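Local coordinates for protein coronin (Toxoplasma gondii, PDB 4OZU) that probably binds actin filaments, as coronins generally do; this chain is the WD40 beta-propeller domain of the longer protein, at residues I145-F157 with F166-W180. Numbering follows the deposited sequence.
Sequences ILASGCFDGTVAF and FASVKFQESLLSAKW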
loop_
_atom_site.group_PDB
_atom_site.type_symbol
_atom_site.label_atom_id
_atom_site.label_comp_id
_atom_site.label_asym_id
_atom_site.label_seq_id
_atom_site.Cartn_x
_atom_site.Cartn_y
_atom_site.Cartn_z
ATOM N N ILE A 145 -7.634 -3.929 -13.697
ATOM C CA ILE A 145 -8.670 -3.983 -12.666
ATOM C C ILE A 145 -8.265 -3.145 -11.454
ATOM O O ILE A 145 -7.185 -3.317 -10.900
ATOM C CB ILE A 145 -8.956 -5.437 -12.216
ATOM C CG1 ILE A 145 -9.400 -6.293 -13.408
ATOM C CG2 ILE A 145 -10.002 -5.469 -11.108
ATOM C CD1 ILE A 145 -10.642 -5.788 -14.131
ATOM N N LEU A 146 -9.153 -2.249 -11.046
ATOM C CA LEU A 146 -8.900 -1.346 -9.937
ATOM C C LEU A 146 -10.121 -1.242 -9.037
ATOM O O LEU A 146 -11.255 -1.294 -9.520
ATOM C CB LEU A 146 -8.506 0.037 -10.486
ATOM C CG LEU A 146 -8.340 1.196 -9.506
ATOM C CD1 LEU A 146 -7.160 2.064 -9.922
ATOM C CD2 LEU A 146 -9.604 2.031 -9.442
ATOM N N ALA A 147 -9.894 -1.104 -7.730
ATOM C CA ALA A 147 -10.979 -0.845 -6.782
ATOM C C ALA A 147 -10.843 0.542 -6.169
ATOM O O ALA A 147 -9.748 0.950 -5.794
ATOM C CB ALA A 147 -10.998 -1.898 -5.686
ATOM N N SER A 148 -11.959 1.260 -6.059
ATOM C CA SER A 148 -11.934 2.578 -5.432
ATOM C C SER A 148 -12.974 2.646 -4.324
ATOM O O SER A 148 -14.121 2.240 -4.506
ATOM C CB SER A 148 -12.172 3.686 -6.456
ATOM O OG SER A 148 -13.553 3.874 -6.697
ATOM N N GLY A 149 -12.547 3.149 -3.170
ATOM C CA GLY A 149 -13.410 3.295 -2.013
ATOM C C GLY A 149 -13.814 4.743 -1.818
ATOM O O GLY A 149 -12.986 5.658 -1.869
ATOM N N CYS A 150 -15.105 4.945 -1.589
ATOM C CA CYS A 150 -15.690 6.272 -1.515
ATOM C C CYS A 150 -16.090 6.607 -0.082
ATOM O O CYS A 150 -16.430 5.728 0.702
ATOM C CB CYS A 150 -16.904 6.347 -2.450
ATOM S SG CYS A 150 -17.757 7.918 -2.485
ATOM N N PHE A 151 -16.039 7.887 0.252
ATOM C CA PHE A 151 -16.444 8.365 1.565
ATOM C C PHE A 151 -17.901 8.006 1.883
ATOM O O PHE A 151 -18.293 7.977 3.051
ATOM C CB PHE A 151 -16.238 9.877 1.634
ATOM C CG PHE A 151 -16.529 10.484 2.977
ATOM C CD1 PHE A 151 -15.765 10.159 4.086
ATOM C CD2 PHE A 151 -17.549 11.408 3.118
ATOM C CE1 PHE A 151 -16.029 10.735 5.317
ATOM C CE2 PHE A 151 -17.818 11.985 4.343
ATOM C CZ PHE A 151 -17.057 11.649 5.444
ATOM N N ASP A 152 -18.701 7.735 0.852
ATOM C CA ASP A 152 -20.124 7.451 1.060
ATOM C C ASP A 152 -20.395 5.969 1.337
ATOM O O ASP A 152 -21.552 5.569 1.512
ATOM C CB ASP A 152 -20.948 7.931 -0.143
ATOM C CG ASP A 152 -20.781 7.057 -1.376
ATOM O OD1 ASP A 152 -19.973 6.109 -1.378
ATOM O OD2 ASP A 152 -21.468 7.342 -2.378
ATOM N N GLY A 153 -19.329 5.170 1.361
ATOM C CA GLY A 153 -19.407 3.752 1.684
ATOM C C GLY A 153 -19.374 2.809 0.493
ATOM O O GLY A 153 -19.412 1.586 0.664
ATOM N N THR A 154 -19.294 3.365 -0.711
ATOM C CA THR A 154 -19.266 2.556 -1.926
ATOM C C THR A 154 -17.866 2.083 -2.273
ATOM O O THR A 154 -16.920 2.876 -2.306
ATOM C CB THR A 154 -19.802 3.329 -3.142
ATOM O OG1 THR A 154 -21.090 3.869 -2.845
ATOM C CG2 THR A 154 -19.921 2.418 -4.358
ATOM N N VAL A 155 -17.745 0.793 -2.554
ATOM C CA VAL A 155 -16.548 0.268 -3.196
ATOM C C VAL A 155 -16.899 0.027 -4.654
ATOM O O VAL A 155 -17.814 -0.749 -4.951
ATOM C CB VAL A 155 -16.060 -1.028 -2.552
ATOM C CG1 VAL A 155 -14.823 -1.535 -3.266
ATOM C CG2 VAL A 155 -15.762 -0.807 -1.086
ATOM N N ALA A 156 -16.190 0.713 -5.549
ATOM C CA ALA A 156 -16.441 0.623 -6.980
ATOM C C ALA A 156 -15.313 -0.122 -7.662
ATOM O O ALA A 156 -14.145 0.207 -7.466
ATOM C CB ALA A 156 -16.594 2.012 -7.587
ATOM N N PHE A 157 -15.666 -1.117 -8.467
ATOM C CA PHE A 157 -14.673 -1.890 -9.201
ATOM C C PHE A 157 -14.670 -1.492 -10.669
ATOM O O PHE A 157 -15.717 -1.440 -11.320
ATOM C CB PHE A 157 -14.939 -3.380 -9.044
ATOM C CG PHE A 157 -14.802 -3.860 -7.635
ATOM C CD1 PHE A 157 -13.566 -4.205 -7.124
ATOM C CD2 PHE A 157 -15.902 -3.942 -6.810
ATOM C CE1 PHE A 157 -13.441 -4.639 -5.819
ATOM C CE2 PHE A 157 -15.776 -4.372 -5.504
ATOM C CZ PHE A 157 -14.555 -4.727 -5.012
ATOM N N PHE A 166 -17.794 -2.099 -13.378
ATOM C CA PHE A 166 -18.511 -3.339 -13.650
ATOM C C PHE A 166 -19.209 -3.910 -12.420
ATOM O O PHE A 166 -20.064 -4.780 -12.540
ATOM C CB PHE A 166 -17.562 -4.385 -14.245
ATOM C CG PHE A 166 -16.459 -4.831 -13.321
ATOM C CD1 PHE A 166 -16.651 -5.884 -12.440
ATOM C CD2 PHE A 166 -15.213 -4.226 -13.369
ATOM C CE1 PHE A 166 -15.629 -6.315 -11.612
ATOM C CE2 PHE A 166 -14.186 -4.644 -12.538
ATOM C CZ PHE A 166 -14.394 -5.692 -11.659
ATOM N N ALA A 167 -18.848 -3.419 -11.244
ATOM C CA ALA A 167 -19.490 -3.857 -10.013
ATOM C C ALA A 167 -19.284 -2.813 -8.932
ATOM O O ALA A 167 -18.263 -2.131 -8.899
ATOM C CB ALA A 167 -18.942 -5.199 -9.572
ATOM N N SER A 168 -20.268 -2.691 -8.055
ATOM C CA SER A 168 -20.182 -1.775 -6.932
ATOM C C SER A 168 -20.860 -2.415 -5.743
ATOM O O SER A 168 -21.824 -3.166 -5.899
ATOM C CB SER A 168 -20.836 -0.430 -7.259
ATOM O OG SER A 168 -20.109 0.262 -8.258
ATOM N N VAL A 169 -20.343 -2.126 -4.558
ATOM C CA VAL A 169 -20.954 -2.576 -3.319
ATOM C C VAL A 169 -20.966 -1.396 -2.366
ATOM O O VAL A 169 -19.932 -0.754 -2.165
ATOM C CB VAL A 169 -20.190 -3.769 -2.700
ATOM C CG1 VAL A 169 -20.707 -4.085 -1.309
ATOM C CG2 VAL A 169 -20.301 -4.994 -3.599
ATOM N N LYS A 170 -22.128 -1.101 -1.790
ATOM C CA LYS A 170 -22.243 0.039 -0.889
ATOM C C LYS A 170 -22.572 -0.366 0.544
ATOM O O LYS A 170 -23.595 -1.004 0.813
ATOM C CB LYS A 170 -23.298 1.021 -1.381
ATOM C CG LYS A 170 -23.341 2.269 -0.513
ATOM C CD LYS A 170 -24.362 3.278 -0.964
ATOM C CE LYS A 170 -24.196 4.569 -0.176
ATOM N NZ LYS A 170 -24.102 4.332 1.295
ATOM N N PHE A 171 -21.695 0.049 1.452
ATOM C CA PHE A 171 -21.910 -0.086 2.883
ATOM C C PHE A 171 -22.557 1.178 3.416
ATOM O O PHE A 171 -22.558 2.212 2.753
ATOM C CB PHE A 171 -20.585 -0.363 3.596
ATOM C CG PHE A 171 -19.907 -1.603 3.113
ATOM C CD1 PHE A 171 -20.245 -2.839 3.635
ATOM C CD2 PHE A 171 -18.966 -1.541 2.106
ATOM C CE1 PHE A 171 -19.642 -3.983 3.173
ATOM C CE2 PHE A 171 -18.357 -2.681 1.642
ATOM C CZ PHE A 171 -18.694 -3.903 2.175
ATOM N N GLN A 172 -23.119 1.089 4.615
ATOM C CA GLN A 172 -23.838 2.208 5.200
ATOM C C GLN A 172 -22.912 3.309 5.726
ATOM O O GLN A 172 -23.313 4.470 5.798
ATOM C CB GLN A 172 -24.742 1.719 6.330
ATOM C CG GLN A 172 -25.768 0.692 5.891
ATOM C CD GLN A 172 -26.791 0.389 6.971
ATOM O OE1 GLN A 172 -27.270 1.290 7.660
ATOM N NE2 GLN A 172 -27.126 -0.888 7.126
ATOM N N GLU A 173 -21.684 2.947 6.090
ATOM C CA GLU A 173 -20.746 3.901 6.680
ATOM C C GLU A 173 -19.513 4.090 5.802
ATOM O O GLU A 173 -19.239 3.275 4.926
ATOM C CB GLU A 173 -20.334 3.436 8.076
ATOM C CG GLU A 173 -21.495 3.376 9.058
ATOM C CD GLU A 173 -22.127 4.731 9.303
ATOM O OE1 GLU A 173 -21.379 5.693 9.584
ATOM O OE2 GLU A 173 -23.370 4.838 9.219
ATOM N N SER A 174 -18.788 5.181 6.041
ATOM C CA SER A 174 -17.642 5.557 5.212
ATOM C C SER A 174 -16.552 4.496 5.222
ATOM O O SER A 174 -16.310 3.856 6.239
ATOM C CB SER A 174 -17.043 6.885 5.684
ATOM O OG SER A 174 -18.025 7.906 5.731
ATOM N N LEU A 175 -15.889 4.336 4.085
ATOM C CA LEU A 175 -14.725 3.461 3.987
ATOM C C LEU A 175 -13.478 4.098 4.601
ATOM O O LEU A 175 -13.287 5.312 4.522
ATOM C CB LEU A 175 -14.468 3.109 2.528
ATOM C CG LEU A 175 -15.479 2.094 1.998
ATOM C CD1 LEU A 175 -15.808 2.364 0.545
ATOM C CD2 LEU A 175 -14.932 0.686 2.185
ATOM N N LEU A 176 -12.634 3.265 5.208
ATOM C CA LEU A 176 -11.413 3.727 5.864
ATOM C C LEU A 176 -10.185 3.041 5.268
ATOM O O LEU A 176 -9.069 3.557 5.369
ATOM C CB LEU A 176 -11.480 3.462 7.370
ATOM C CG LEU A 176 -12.490 4.291 8.166
ATOM C CD1 LEU A 176 -12.625 3.751 9.574
ATOM C CD2 LEU A 176 -12.075 5.750 8.192
ATOM N N SER A 177 -10.393 1.884 4.648
ATOM C CA SER A 177 -9.323 1.213 3.923
ATOM C C SER A 177 -9.909 0.166 2.990
ATOM O O SER A 177 -11.015 -0.331 3.212
ATOM C CB SER A 177 -8.322 0.573 4.891
ATOM O OG SER A 177 -8.849 -0.600 5.482
ATOM N N ALA A 178 -9.172 -0.149 1.931
ATOM C CA ALA A 178 -9.592 -1.163 0.976
ATOM C C ALA A 178 -8.343 -1.766 0.353
ATOM O O ALA A 178 -7.495 -1.039 -0.150
ATOM C CB ALA A 178 -10.506 -0.575 -0.085
ATOM N N LYS A 179 -8.219 -3.088 0.426
ATOM C CA LYS A 179 -7.025 -3.780 -0.042
ATOM C C LYS A 179 -7.393 -5.088 -0.737
ATOM O O LYS A 179 -8.352 -5.748 -0.357
ATOM C CB LYS A 179 -6.072 -4.074 1.124
ATOM C CG LYS A 179 -5.481 -2.850 1.799
ATOM C CD LYS A 179 -4.358 -2.246 0.974
ATOM C CE LYS A 179 -3.868 -0.946 1.587
ATOM N NZ LYS A 179 -2.811 -0.308 0.759
ATOM N N TRP A 180 -6.614 -5.446 -1.752
ATOM C CA TRP A 180 -6.795 -6.694 -2.491
ATOM C C TRP A 180 -6.028 -7.878 -1.892
ATOM O O TRP A 180 -4.874 -7.743 -1.470
ATOM C CB TRP A 180 -6.304 -6.550 -3.926
ATOM C CG TRP A 180 -7.097 -5.715 -4.842
ATOM C CD1 TRP A 180 -6.855 -4.418 -5.201
ATOM C CD2 TRP A 180 -8.236 -6.134 -5.586
ATOM N NE1 TRP A 180 -7.795 -4.001 -6.114
ATOM C CE2 TRP A 180 -8.654 -5.040 -6.367
ATOM C CE3 TRP A 180 -8.953 -7.330 -5.661
ATOM C CZ2 TRP A 180 -9.755 -5.113 -7.213
ATOM C CZ3 TRP A 180 -10.042 -7.398 -6.494
ATOM C CH2 TRP A 180 -10.434 -6.298 -7.263
#
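The Phe166 ring takes Phe157 CB over one face, a CH-pi contact with CB 4.0 Å from the ring centroid. Ile145 CD1 approaches the same ring obliquely. The fold is a WD40 beta-propeller: strand 164-170 is the fourth, outer strand of one blade, and strand 175-180 is the first, inner strand of the next. Phe166 CG sits between its backbone N and carbonyl carbon (chi1 64°), which folds the ring back across Phe157. The Phe157 ring has Ala167 O at its edge. The six-membered ring of Trp180 lies oblique to it, planes at 65°, with Trp180 CZ2 at the Phe157 edge, in its plane. Ala147 CB and Ile145 CG2 also reach Trp180 CZ2, while Trp180 NE1 donates a hydrogen bond to Glu137 O, in strand 133-138. At the far end, one face of the Phe151 ring carries Ser174 OG, and the Phe171 ring has Gly153 O and Val155 CG2 at its edge. Val155 and Val169 form an antiparallel hydrogen-bonded pair, with Val155 N to Val169 O at 2.7 Å. Leu175 packs between the blades, Leu175 CD1 lying 3.6 Å from Val155 CG2. The type I turn Cys150-Gly153 is tied to residues 170-174, which link the two blades. Asp152 OD1 accepts from Thr154 N, an Asx turn. Ser174 OG donates to Phe151 O at 2.7 Å, in the carbonyl plane. Lys170 runs extended until chi4 (-49°), where it bends. Lys170 NZ donates to Asp152 O at 2.8 Å and also to Phe171 O.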